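Local coordinates for photosystem II assembly protein Ycf48 (Thermosynechococcus elongatus, PDB 5OJ5) that probably assists the early assembly of photosystem II and the replacement of photodamaged D1, and binds the C-terminal prepropeptide of D1, at residues A[327-330]-A[334-337]. Numbering follows the deposited sequence. Where two conformers were deposited one is given.
Sequences FILG and ILLR
With chi1 at -64°, F327 puts its ring anti to its carbonyl carbon, while R337 runs out with CG anti to the backbone N (chi1 -179°); as a non-hydrogen-bonded pair they share one face, ring and aliphatic chain side by side, F327 CE1 3.6 Å from R337 CG. Further out, the arginine NE forms a salt bridge with E48. On the same face L335, in one of its two conformers, touches two neighbours with its methyls: CD2 meets F327 CD1 obliquely at 3.8 Å, and CD1 lies alongside L329 CD2, also at 3.8 Å. M61 of strand 58-63, in the next blade, packs against both F327 and L335. The strands form an antiparallel hairpin, the second and third strands of the blade that closes the seven-bladed propeller; 317-320 is the innermost and 47-51, from the N-terminal end of the chain, the outer strand. I328 and L336 are the hydrogen-bonded pair, N of each to O of the other at 2.9 Å. Their side chains meet on the other face, CB to CB 4.0 Å, against W47, F315 and L292. Toward the turn, G330 N donates to I334 O, a more bent bond (147° at the hydrogen).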
ATOM      1  N   PHE A 327       4.644  -2.627  -9.355  1.00 11.52           N
ATOM      2  CA  PHE A 327       4.341  -1.260  -9.702  1.00 10.18           C
ATOM      3  C   PHE A 327       4.704  -0.353  -8.551  1.00 11.02           C
ATOM      4  O   PHE A 327       4.607  -0.720  -7.376  1.00 13.67           O
ATOM      5  CB  PHE A 327       2.851  -1.085 -10.031  1.00 11.83           C
ATOM      6  CG  PHE A 327       2.454  -1.841 -11.220  1.00 12.55           C
ATOM      7  CD1 PHE A 327       2.491  -1.287 -12.470  1.00 13.94           C
ATOM      8  CD2 PHE A 327       2.076  -3.185 -11.064  1.00 16.31           C
ATOM      9  CE1 PHE A 327       2.149  -2.094 -13.568  1.00 18.68           C
ATOM     10  CE2 PHE A 327       1.746  -3.960 -12.123  1.00 20.27           C
ATOM     11  CZ  PHE A 327       1.783  -3.425 -13.336  1.00 19.42           C
ATOM     12  N   ILE A 328       5.098   0.853  -8.897  1.00 10.00           N
ATOM     13  CA  ILE A 328       5.305   1.908  -7.910  1.00 10.77           C
ATOM     14  C   ILE A 328       4.393   3.065  -8.282  1.00 10.72           C
ATOM     15  O   ILE A 328       4.350   3.490  -9.443  1.00 11.86           O
ATOM     16  CB  ILE A 328       6.767   2.354  -7.866  1.00 11.37           C
ATOM     17  CG1 ILE A 328       7.594   1.158  -7.365  1.00 12.78           C
ATOM     18  CG2 ILE A 328       6.933   3.551  -6.964  1.00 13.83           C
ATOM     19  CD1 ILE A 328       9.081   1.379  -7.328  1.00 14.77           C
ATOM     20  N   LEU A 329       3.634   3.530  -7.306  1.00 11.43           N
ATOM     21  CA  LEU A 329       2.708   4.650  -7.479  1.00 13.03           C
ATOM     22  C   LEU A 329       3.424   5.980  -7.228  1.00 13.89           C
ATOM     23  O   LEU A 329       4.004   6.189  -6.153  1.00 14.86           O
ATOM     24  CB  LEU A 329       1.489   4.499  -6.562  1.00 14.05           C
ATOM     25  CG  LEU A 329       0.775   3.154  -6.568  1.00 16.38           C
ATOM     26  CD1 LEU A 329      -0.444   3.200  -5.692  1.00 17.85           C
ATOM     27  CD2 LEU A 329       0.354   2.660  -7.920  1.00 17.93           C
ATOM     28  N   GLY A 330       3.449   6.824  -8.244  1.00 15.66           N
ATOM     29  CA  GLY A 330       3.932   8.179  -8.164  1.00 17.36           C
ATOM     30  C   GLY A 330       2.803   9.173  -8.039  1.00 20.20           C
ATOM     31  O   GLY A 330       1.663   8.811  -7.752  1.00 24.91           O
ATOM     32  N   ILE A 334       1.628   9.150 -12.577  1.00 14.45           N
ATOM     33  CA  ILE A 334       2.863   8.443 -12.878  1.00 14.75           C
ATOM     34  C   ILE A 334       2.858   7.087 -12.186  1.00 13.11           C
ATOM     35  O   ILE A 334       2.517   6.966 -10.994  1.00 14.14           O
ATOM     36  CB  ILE A 334       4.062   9.275 -12.418  1.00 16.48           C
ATOM     37  CG1 ILE A 334       4.149  10.558 -13.285  1.00 20.01           C
ATOM     38  CG2 ILE A 334       5.364   8.428 -12.458  1.00 18.15           C
ATOM     39  CD1 ILE A 334       5.130  11.566 -12.788  1.00 21.08           C
ATOM     40  N   LEU A 335       3.225   6.064 -12.954  1.00 12.77           N
ATOM     41  CA  LEU A 335       3.418   4.704 -12.508  0.51 12.35           C
ATOM     42  C   LEU A 335       4.833   4.273 -12.894  1.00 12.44           C
ATOM     43  O   LEU A 335       5.266   4.609 -13.972  1.00 16.80           O
ATOM     44  CB  LEU A 335       2.338   3.954 -13.312  0.51 14.04           C
ATOM     45  CG  LEU A 335       2.072   2.531 -12.900  0.51 14.69           C
ATOM     46  CD1 LEU A 335       1.662   2.447 -11.436  0.51 14.31           C
ATOM     47  CD2 LEU A 335       0.957   1.977 -13.794  0.51 15.82           C
ATOM     48  N   LEU A 336       5.504   3.485 -12.073  1.00 11.11           N
ATOM     49  CA  LEU A 336       6.630   2.703 -12.578  1.00 10.80           C
ATOM     50  C   LEU A 336       6.196   1.255 -12.649  1.00 10.74           C
ATOM     51  O   LEU A 336       5.502   0.765 -11.739  1.00 11.27           O
ATOM     52  CB  LEU A 336       7.850   2.798 -11.670  1.00 11.52           C
ATOM     53  CG  LEU A 336       8.301   4.203 -11.272  1.00 13.24           C
ATOM     54  CD1 LEU A 336       9.534   4.099 -10.341  1.00 13.99           C
ATOM     55  CD2 LEU A 336       8.533   5.057 -12.457  1.00 15.81           C
ATOM     56  N   ARG A 337       6.615   0.550 -13.696  1.00 10.69           N
ATOM     57  CA  ARG A 337       6.281  -0.858 -13.919  1.00 11.12           C
ATOM     58  C   ARG A 337       7.570  -1.681 -13.952  1.00 11.10           C
ATOM     59  O   ARG A 337       8.536  -1.314 -14.625  1.00 12.04           O
ATOM     60  CB  ARG A 337       5.528  -1.038 -15.237  1.00 12.43           C
ATOM     61  CG  ARG A 337       5.124  -2.488 -15.504  1.00 13.41           C
ATOM     62  CD  ARG A 337       4.265  -2.571 -16.761  1.00 15.90           C
ATOM     63  NE  ARG A 337       5.098  -2.535 -17.947  1.00 19.10           N
ATOM     64  CZ  ARG A 337       5.628  -3.611 -18.534  1.00 21.06           C
ATOM     65  NH1 ARG A 337       5.433  -4.821 -18.058  1.00 20.52           N
ATOM     66  NH2 ARG A 337       6.392  -3.467 -19.588  1.00 23.12           N
TER